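Local coordinates for Slr0280 protein (Synechocystis sp., PDB 5H3K) that is of unknown function but carries a phosphodiester glycosidase (NAGPA) family domain and so may release sugars from phosphodiester linkages, at residues S308-M313 against F495-G500; G341-N346 against A599-A604; L366-I371 against E518-A523. All coordinates share one frame; numbering follows the deposited sequence.

Contact 1: residues S308-M313 against F495-G500; sequences SLRPLM and FPNGMG
Arg310 and Asn497 meet through their polar ends, where strand 308-313 passes strand 497-500 at 51° with the axes of the two segments 6.9 Å apart at closest approach. The pairing is one of packed planes: the amide OD1 of Asn497 lies over one face of the guanidinium, the two flat groups are turned 24° from each other, and Arg310 NH1 stands 3.5 Å from Asn497 ND2, two donors side by side with nothing to exchange.

The hydrogen bonds of both groups go to other partners. The Arg310 chain leaves its CB pointing away from strand 497-500 and folds back at chi2 (-66°), which brings NH1 to 2.9 Å from the backbone O of Leu309, in the guanidinium plane but above the plane of that carbonyl. NH2 forms a salt bridge with Asp375 and a hydrogen bond with Gln357 OE1, while Asn497 OD1 accepts from the backbone N of Gln357. With an alanine in place of Arg310, the Asp375 carboxylate is likely to lose its cationic mate and one side of the Asn497 amide its cover.

Apolar packing takes over further along the strands. Pro311 CB points toward strand 497-500 and lies 3.9 Å from Met499 CE, while its CG is 4.1 Å from Gly498 O. Met499 reaches it by bending at both chi2 and chi3, which curls the terminal methyl back to the proline. Val354, Ser356 and Trp373 pack on Pro311 as well.

The two strands belong to different sheets of the fold, and across this buried interface they meet mainly through side chains, with no strand pairing between them. Its chemistry implies a division of labour: van der Waals contact joins the strands directly, while the charge of Arg310, only partly shielded, is probably balanced by Asp375.

Contact 2: residues G341-N346 against A599-A604; sequences GFFNRN and ARVSNA
Phe343 lays one face of its ring against the backbone of Val601 and Ser602, and this is the dense part of the contact. Ser602 N sits 3.6 Å above the ring plane, offset toward the rim, and at the near end Phe343 CB meets Ser602 CB at 3.5 Å. The far end of the ring runs on to Arg600, with CZ 3.3 Å from the carbonyl O of that residue. A chi1 of 59°, which sets CG between the backbone N and the carbonyl carbon, turns the ring along segment 599-604.

Beside the ring, Gly341 N donates to Asn603 OD1 at 2.7 Å, approaching 30° out of the carbonyl plane of the amide. Here segment 599-604 lies on strand 600-609, part of the antiparallel sheet that also contains strand 336-339, and the Asn603 side chain carries the link onward from that sheet to the loop after strand 336-339. Its ND2 is held too, by Ser602 OG at 2.9 Å.

The looser side is bridged by solvent. One water donates to Gly341 O and accepts from Asn603 N, and a second joins Phe342 O to Asn603 ND2. Farther out, the chain turns away into an Asx turn, Asn344 OD1 accepting from Asn346 N at 2.8 Å, and the exposed Arg600 leads its guanidinium away from segment 341-346.

Contact 3: residues L366-I371 against E518-A523; sequences LNRGAI and EGFSSA
Arg368 lays its guanidinium flat on the ring of Phe520, the planes 7° apart and the two centres separated by 3.7 Å. This is a cation-pi stack over the ring face, and Leu366 CD1 covers the opposite face of the guanidinium, so the charged group is sandwiched between an aromatic and an aliphatic side chain. The Arg368 chain runs extended from CG to NE (chi2 176°, chi3 170°), which carries the group across to the loop ahead of helix 522-526.

At the edge of the guanidinium NE and NH2 find backbone acceptors. NE donates to Glu518 O at 2.9 Å in an almost straight bond that arrives nearly along the C=O axis and within the guanidinium plane. NH2 reaches Gly519 O at 3.2 Å, but this bond is bent and weak. The strong bond and the stack together fix the rotation of the group.

Glu518 returns the link with its side chain. Its OE1 accepts from Gly369 N at 2.8 Å, and the donor comes from above the carboxylate plane. The other oxygen, OE2, has a salt bridge with Arg383 and takes a hydrogen bond from Leu504 N, so both carboxylate oxygens are occupied. The charged atoms of Arg368 and Glu518 do not touch: NE is 5.2 Å from OE1.

Just beyond Phe520, Ser521 is the N-cap of helix 522-526, its OG accepting from Phe524 N; the Phe520 ring also stacks with that of Phe524.

Although an arginine and a glutamate face each other here, they form no direct ion pair. Arg368 is held by carbonyls and an aromatic face, whereas Glu518 is probably stabilised as a carboxylate by Arg383, a division that joins the Arg368-Gly369 region to the 518-520 loop through backbone groups on both sides.

How the contacts relate
Contacts 1 and 2 are buried, whereas contact 3 is only partly so and lies farther from the centre of the chain. Strands 307-313 and 600-609 are neighbours in one sheet, which ties contact 1 to contact 2: Leu312 O lies 2.8 Å from Ala604 N, a probable hydrogen bond. Strands 497-500 and 369-373 pair in another sheet and tie contact 1 to contact 3, so contact 1 spans both sheets. Contacts 2 and 3 meet through the rings of Phe342 and Phe520. The chemistry changes with place: apolar packing and a guanidinium over an amide in contact 1, a ring on backbone, one direct amide bond and bridging waters in contact 2, and a stacked cation with direct hydrogen bonds in contact 3.

Contact 1: residues S308-M313 against F495-G500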
loop_
_atom_site.group_PDB
_atom_site.type_symbol
_atom_site.label_atom_id
_atom_site.label_comp_id
_atom_site.label_asym_id
_atom_site.label_seq_id
_atom_site.Cartn_x
_atom_site.Cartn_y
_atom_site.Cartn_z
ATOM N N SER A 308 -0.316 2.106 15.864
ATOM C CA SER A 308 -0.864 0.764 15.750
ATOM C C SER A 308 -0.847 0.348 14.290
ATOM O O SER A 308 -0.743 1.198 13.398
ATOM C CB SER A 308 -2.285 0.678 16.315
ATOM O OG SER A 308 -3.155 1.606 15.693
ATOM N N LEU A 309 -0.901 -0.961 14.058
ATOM C CA LEU A 309 -1.035 -1.487 12.707
ATOM C C LEU A 309 -2.320 -2.305 12.617
ATOM O O LEU A 309 -2.707 -2.988 13.571
ATOM C CB LEU A 309 0.175 -2.336 12.293
ATOM C CG LEU A 309 1.460 -1.609 11.877
ATOM C CD1 LEU A 309 2.121 -0.984 13.079
ATOM C CD2 LEU A 309 2.428 -2.574 11.207
ATOM N N ARG A 310 -2.990 -2.210 11.474
ATOM C CA ARG A 310 -4.188 -3.003 11.201
ATOM C C ARG A 310 -4.179 -3.466 9.768
ATOM O O ARG A 310 -3.849 -2.692 8.872
ATOM C CB ARG A 310 -5.462 -2.171 11.400
ATOM C CG ARG A 310 -5.814 -1.848 12.856
ATOM C CD ARG A 310 -6.181 -3.108 13.640
ATOM N NE ARG A 310 -6.596 -2.772 14.998
ATOM C CZ ARG A 310 -5.762 -2.679 16.030
ATOM N NH1 ARG A 310 -4.463 -2.900 15.866
ATOM N NH2 ARG A 310 -6.229 -2.359 17.229
ATOM N N PRO A 311 -4.591 -4.716 9.533
ATOM C CA PRO A 311 -4.883 -5.108 8.154
ATOM C C PRO A 311 -6.128 -4.376 7.680
ATOM O O PRO A 311 -7.067 -4.162 8.463
ATOM C CB PRO A 311 -5.143 -6.620 8.253
ATOM C CG PRO A 311 -5.547 -6.862 9.669
ATOM C CD PRO A 311 -4.894 -5.784 10.508
ATOM N N LEU A 312 -6.132 -3.982 6.415
ATOM C CA LEU A 312 -7.224 -3.207 5.862
ATOM C C LEU A 312 -7.690 -3.891 4.603
ATOM O O LEU A 312 -6.872 -4.186 3.722
ATOM C CB LEU A 312 -6.733 -1.799 5.525
ATOM C CG LEU A 312 -6.134 -0.971 6.667
ATOM C CD1 LEU A 312 -5.677 0.374 6.101
ATOM C CD2 LEU A 312 -7.167 -0.769 7.763
ATOM N N MET A 313 -8.990 -4.152 4.509
ATOM C CA MET A 313 -9.562 -4.758 3.314
ATOM C C MET A 313 -10.121 -3.704 2.388
ATOM O O MET A 313 -10.628 -2.681 2.846
ATOM C CB MET A 313 -10.697 -5.714 3.687
ATOM C CG MET A 313 -10.300 -6.721 4.702
ATOM S SD MET A 313 -9.251 -8.006 4.039
ATOM C CE MET A 313 -10.439 -9.141 3.358
ATOM N N PHE A 495 -1.484 -13.530 19.331
ATOM C CA PHE A 495 -1.561 -12.250 18.618
ATOM C C PHE A 495 -2.916 -12.013 17.956
ATOM O O PHE A 495 -3.391 -12.854 17.197
ATOM C CB PHE A 495 -0.431 -12.137 17.586
ATOM C CG PHE A 495 0.947 -12.203 18.195
ATOM C CD1 PHE A 495 1.571 -11.055 18.654
ATOM C CD2 PHE A 495 1.603 -13.426 18.345
ATOM C CE1 PHE A 495 2.858 -11.114 19.238
ATOM C CE2 PHE A 495 2.876 -13.497 18.927
ATOM C CZ PHE A 495 3.504 -12.339 19.365
ATOM N N PRO A 496 -3.535 -10.861 18.248
ATOM C CA PRO A 496 -4.891 -10.573 17.779
ATOM C C PRO A 496 -4.937 -10.024 16.364
ATOM O O PRO A 496 -6.042 -9.929 15.835
ATOM C CB PRO A 496 -5.368 -9.493 18.751
ATOM C CG PRO A 496 -4.097 -8.734 19.089
ATOM C CD PRO A 496 -3.031 -9.823 19.169
ATOM N N ASN A 497 -3.790 -9.648 15.786
ATOM C CA ASN A 497 -3.733 -9.130 14.420
ATOM C C ASN A 497 -2.720 -9.904 13.604
ATOM O O ASN A 497 -1.677 -10.308 14.111
ATOM C CB ASN A 497 -3.319 -7.650 14.399
ATOM C CG ASN A 497 -4.072 -6.818 15.406
ATOM O OD1 ASN A 497 -5.293 -6.691 15.328
ATOM N ND2 ASN A 497 -3.342 -6.217 16.352
ATOM N N GLY A 498 -3.013 -10.125 12.330
ATOM C CA GLY A 498 -2.026 -10.768 11.488
ATOM C C GLY A 498 -2.307 -10.741 10.007
ATOM O O GLY A 498 -3.412 -10.418 9.562
ATOM N N MET A 499 -1.289 -11.108 9.240
ATOM C CA MET A 499 -1.362 -11.093 7.793
ATOM C C MET A 499 -0.521 -12.229 7.231
ATOM O O MET A 499 0.686 -12.329 7.520
ATOM C CB MET A 499 -0.841 -9.751 7.260
ATOM C CG MET A 499 -0.691 -9.675 5.736
ATOM S SD MET A 499 -2.248 -9.822 4.856
ATOM C CE MET A 499 -3.165 -8.416 5.477
ATOM N N GLY A 500 -1.138 -13.068 6.402
ATOM C CA GLY A 500 -0.408 -14.077 5.658
ATOM C C GLY A 500 -0.062 -13.610 4.244
ATOM O O GLY A 500 -0.766 -12.787 3.634
#

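Contact 2: residues G341-N346 against A599-A604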
loop_
_atom_site.group_PDB
_atom_site.type_symbol
_atom_site.label_atom_id
_atom_site.label_comp_id
_atom_site.label_asym_id
_atom_site.label_seq_id
_atom_site.Cartn_x
_atom_site.Cartn_y
_atom_site.Cartn_z
ATOM N N GLY A 341 -1.804 -9.108 1.193
ATOM C CA GLY A 341 -2.032 -10.510 0.883
ATOM C C GLY A 341 -2.355 -10.866 -0.568
ATOM O O GLY A 341 -2.828 -10.031 -1.344
ATOM N N PHE A 342 -2.127 -12.130 -0.925
ATOM C CA PHE A 342 -2.511 -12.651 -2.232
ATOM C C PHE A 342 -4.032 -12.757 -2.387
ATOM O O PHE A 342 -4.770 -12.921 -1.406
ATOM C CB PHE A 342 -1.881 -14.024 -2.436
ATOM C CG PHE A 342 -0.381 -13.994 -2.477
ATOM C CD1 PHE A 342 0.372 -14.538 -1.447
ATOM C CD2 PHE A 342 0.271 -13.407 -3.552
ATOM C CE1 PHE A 342 1.774 -14.506 -1.486
ATOM C CE2 PHE A 342 1.675 -13.369 -3.608
ATOM C CZ PHE A 342 2.419 -13.913 -2.586
ATOM N N PHE A 343 -4.494 -12.661 -3.626
ATOM C CA PHE A 343 -5.915 -12.699 -3.929
ATOM C C PHE A 343 -6.114 -13.181 -5.353
ATOM O O PHE A 343 -5.162 -13.235 -6.147
ATOM C CB PHE A 343 -6.561 -11.305 -3.734
ATOM C CG PHE A 343 -5.955 -10.204 -4.606
ATOM C CD1 PHE A 343 -4.809 -9.526 -4.203
ATOM C CD2 PHE A 343 -6.542 -9.851 -5.819
ATOM C CE1 PHE A 343 -4.241 -8.518 -4.999
ATOM C CE2 PHE A 343 -5.983 -8.845 -6.623
ATOM C CZ PHE A 343 -4.825 -8.179 -6.204
ATOM N N ASN A 344 -7.356 -13.538 -5.654
ATOM C CA ASN A 344 -7.765 -13.958 -6.986
ATOM C C ASN A 344 -8.328 -12.725 -7.670
ATOM O O ASN A 344 -9.357 -12.199 -7.256
ATOM C CB ASN A 344 -8.832 -15.047 -6.837
ATOM C CG ASN A 344 -9.312 -15.597 -8.169
ATOM O OD1 ASN A 344 -9.313 -14.898 -9.181
ATOM N ND2 ASN A 344 -9.751 -16.846 -8.164
ATOM N N ARG A 345 -7.648 -12.207 -8.690
ATOM C CA ARG A 345 -8.126 -10.955 -9.285
ATOM C C ARG A 345 -9.413 -11.157 -10.091
ATOM O O ARG A 345 -10.144 -10.204 -10.354
ATOM C CB ARG A 345 -7.049 -10.281 -10.137
ATOM C CG ARG A 345 -6.494 -11.140 -11.242
ATOM C CD ARG A 345 -5.567 -10.318 -12.136
ATOM N NE ARG A 345 -6.311 -9.388 -12.988
ATOM C CZ ARG A 345 -6.869 -9.726 -14.149
ATOM N NH1 ARG A 345 -7.525 -8.820 -14.865
ATOM N NH2 ARG A 345 -6.775 -10.976 -14.594
ATOM N N ASN A 346 -9.694 -12.401 -10.459
ATOM C CA ASN A 346 -10.884 -12.709 -11.255
ATOM C C ASN A 346 -12.206 -12.622 -10.476
ATOM O O ASN A 346 -13.225 -12.209 -11.025
ATOM C CB ASN A 346 -10.718 -14.067 -11.953
ATOM C CG ASN A 346 -9.621 -14.038 -13.022
ATOM O OD1 ASN A 346 -9.539 -13.097 -13.817
ATOM N ND2 ASN A 346 -8.767 -15.057 -13.030
ATOM N N ALA A 599 -1.934 -1.755 -9.269
ATOM C CA ALA A 599 -3.144 -2.541 -9.523
ATOM C C ALA A 599 -4.095 -2.431 -8.344
ATOM O O ALA A 599 -3.675 -2.075 -7.248
ATOM C CB ALA A 599 -2.793 -4.004 -9.766
ATOM N N ARG A 600 -5.371 -2.747 -8.553
ATOM C CA ARG A 600 -6.272 -2.885 -7.412
ATOM C C ARG A 600 -5.814 -4.080 -6.609
ATOM O O ARG A 600 -5.390 -5.085 -7.184
ATOM C CB ARG A 600 -7.712 -3.124 -7.868
ATOM C CG ARG A 600 -8.230 -2.036 -8.772
ATOM C CD ARG A 600 -9.700 -2.244 -9.096
ATOM N NE ARG A 600 -10.286 -0.978 -9.519
ATOM C CZ ARG A 600 -11.542 -0.828 -9.924
ATOM N NH1 ARG A 600 -12.352 -1.875 -9.971
ATOM N NH2 ARG A 600 -11.984 0.372 -10.284
ATOM N N VAL A 601 -5.900 -3.982 -5.287
ATOM C CA VAL A 601 -5.497 -5.101 -4.429
ATOM C C VAL A 601 -6.607 -5.448 -3.450
ATOM O O VAL A 601 -7.502 -4.642 -3.203
ATOM C CB VAL A 601 -4.183 -4.801 -3.648
ATOM C CG1 VAL A 601 -3.037 -4.470 -4.610
ATOM C CG2 VAL A 601 -4.390 -3.642 -2.666
ATOM N N SER A 602 -6.546 -6.643 -2.884
ATOM C CA SER A 602 -7.549 -7.081 -1.907
ATOM C C SER A 602 -7.365 -6.462 -0.521
ATOM O O SER A 602 -8.335 -6.125 0.173
ATOM C CB SER A 602 -7.496 -8.602 -1.776
ATOM O OG SER A 602 -8.137 -9.032 -0.570
ATOM N N ASN A 603 -6.120 -6.336 -0.085
ATOM C CA ASN A 603 -5.889 -5.904 1.283
ATOM C C ASN A 603 -4.502 -5.315 1.503
ATOM O O ASN A 603 -3.597 -5.449 0.664
ATOM C CB ASN A 603 -6.163 -7.051 2.263
ATOM C CG ASN A 603 -5.335 -8.302 1.965
ATOM O OD1 ASN A 603 -4.141 -8.384 2.296
ATOM N ND2 ASN A 603 -5.978 -9.300 1.384
ATOM N N ALA A 604 -4.340 -4.675 2.649
ATOM C CA ALA A 604 -3.122 -3.940 2.939
ATOM C C ALA A 604 -2.773 -4.068 4.410
ATOM O O ALA A 604 -3.584 -4.525 5.222
ATOM C CB ALA A 604 -3.337 -2.479 2.586
HETATM O O HOH W 1 -3.651 -7.564 -1.371
HETATM O O HOH W 2 -5.154 -12.126 1.161
#

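Contact 3: residues L366-I371 against E518-A523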
loop_
_atom_site.group_PDB
_atom_site.type_symbol
_atom_site.label_atom_id
_atom_site.label_comp_id
_atom_site.label_asym_id
_atom_site.label_seq_id
_atom_site.Cartn_x
_atom_site.Cartn_y
_atom_site.Cartn_z
ATOM N N LEU A 366 -2.146 -23.121 2.766
ATOM C CA LEU A 366 -0.899 -23.713 2.264
ATOM C C LEU A 366 0.311 -23.580 3.203
ATOM O O LEU A 366 1.448 -23.597 2.756
ATOM C CB LEU A 366 -0.578 -23.157 0.872
ATOM C CG LEU A 366 -1.583 -23.605 -0.190
ATOM C CD1 LEU A 366 -1.448 -22.765 -1.466
ATOM C CD2 LEU A 366 -1.377 -25.088 -0.485
ATOM N N ASN A 367 0.053 -23.432 4.500
ATOM C CA ASN A 367 1.105 -23.282 5.503
ATOM C C ASN A 367 2.079 -22.168 5.107
ATOM O O ASN A 367 3.293 -22.290 5.274
ATOM C CB ASN A 367 1.837 -24.608 5.719
ATOM C CG ASN A 367 2.422 -24.738 7.122
ATOM O OD1 ASN A 367 1.843 -24.247 8.102
ATOM N ND2 ASN A 367 3.572 -25.407 7.229
ATOM N N ARG A 368 1.527 -21.067 4.604
ATOM C CA ARG A 368 2.337 -19.970 4.093
ATOM C C ARG A 368 2.845 -19.011 5.153
ATOM O O ARG A 368 2.273 -18.902 6.239
ATOM C CB ARG A 368 1.569 -19.228 3.012
ATOM C CG ARG A 368 1.642 -19.989 1.708
ATOM C CD ARG A 368 0.816 -19.377 0.601
ATOM N NE ARG A 368 1.175 -20.072 -0.630
ATOM C CZ ARG A 368 0.687 -19.815 -1.838
ATOM N NH1 ARG A 368 -0.240 -18.877 -2.023
ATOM N NH2 ARG A 368 1.132 -20.524 -2.871
ATOM N N GLY A 369 3.937 -18.324 4.814
ATOM C CA GLY A 369 4.541 -17.321 5.673
ATOM C C GLY A 369 3.536 -16.279 6.131
ATOM O O GLY A 369 2.662 -15.864 5.357
ATOM N N ALA A 370 3.656 -15.863 7.390
ATOM C CA ALA A 370 2.741 -14.901 7.992
ATOM C C ALA A 370 3.436 -14.110 9.084
ATOM O O ALA A 370 4.399 -14.587 9.701
ATOM C CB ALA A 370 1.488 -15.616 8.557
ATOM N N ILE A 371 2.928 -12.907 9.320
ATOM C CA ILE A 371 3.338 -12.065 10.444
ATOM C C ILE A 371 2.133 -11.828 11.352
ATOM O O ILE A 371 1.008 -11.706 10.873
ATOM C CB ILE A 371 3.936 -10.712 9.948
ATOM C CG1 ILE A 371 4.553 -9.921 11.107
ATOM C CG2 ILE A 371 2.893 -9.866 9.197
ATOM C CD1 ILE A 371 5.115 -8.549 10.679
ATOM N N GLU A 518 6.067 -23.915 0.560
ATOM C CA GLU A 518 4.877 -23.091 0.773
ATOM C C GLU A 518 3.900 -23.140 -0.405
ATOM O O GLU A 518 2.975 -22.329 -0.492
ATOM C CB GLU A 518 5.284 -21.645 1.078
ATOM C CG GLU A 518 6.037 -21.485 2.399
ATOM C CD GLU A 518 6.202 -20.033 2.808
ATOM O OE1 GLU A 518 5.292 -19.219 2.506
ATOM O OE2 GLU A 518 7.228 -19.702 3.446
ATOM N N GLY A 519 4.121 -24.072 -1.331
ATOM C CA GLY A 519 3.180 -24.303 -2.418
ATOM C C GLY A 519 3.175 -23.305 -3.566
ATOM O O GLY A 519 2.190 -23.202 -4.301
ATOM N N PHE A 520 4.262 -22.564 -3.735
ATOM C CA PHE A 520 4.353 -21.625 -4.848
ATOM C C PHE A 520 4.852 -22.338 -6.098
ATOM O O PHE A 520 5.735 -23.196 -6.009
ATOM C CB PHE A 520 5.287 -20.483 -4.471
ATOM C CG PHE A 520 4.683 -19.519 -3.474
ATOM C CD1 PHE A 520 4.939 -19.638 -2.113
ATOM C CD2 PHE A 520 3.852 -18.497 -3.909
ATOM C CE1 PHE A 520 4.369 -18.742 -1.191
ATOM C CE2 PHE A 520 3.291 -17.602 -3.002
ATOM C CZ PHE A 520 3.551 -17.726 -1.648
ATOM N N SER A 521 4.289 -21.982 -7.254
ATOM C CA SER A 521 4.560 -22.688 -8.519
ATOM C C SER A 521 5.977 -22.458 -9.038
ATOM O O SER A 521 6.661 -21.533 -8.601
ATOM C CB SER A 521 3.565 -22.258 -9.595
ATOM O OG SER A 521 3.819 -20.926 -10.033
ATOM N N SER A 522 6.412 -23.298 -9.980
ATOM C CA SER A 522 7.699 -23.116 -10.638
ATOM C C SER A 522 7.752 -21.762 -11.321
ATOM O O SER A 522 8.769 -21.061 -11.258
ATOM C CB SER A 522 7.929 -24.206 -11.686
ATOM O OG SER A 522 7.747 -25.487 -11.123
ATOM N N ALA A 523 6.659 -21.406 -11.989
ATOM C CA ALA A 523 6.578 -20.126 -12.693
ATOM C C ALA A 523 6.763 -18.945 -11.734
ATOM O O ALA A 523 7.477 -17.981 -12.039
ATOM C CB ALA A 523 5.249 -20.014 -13.429
#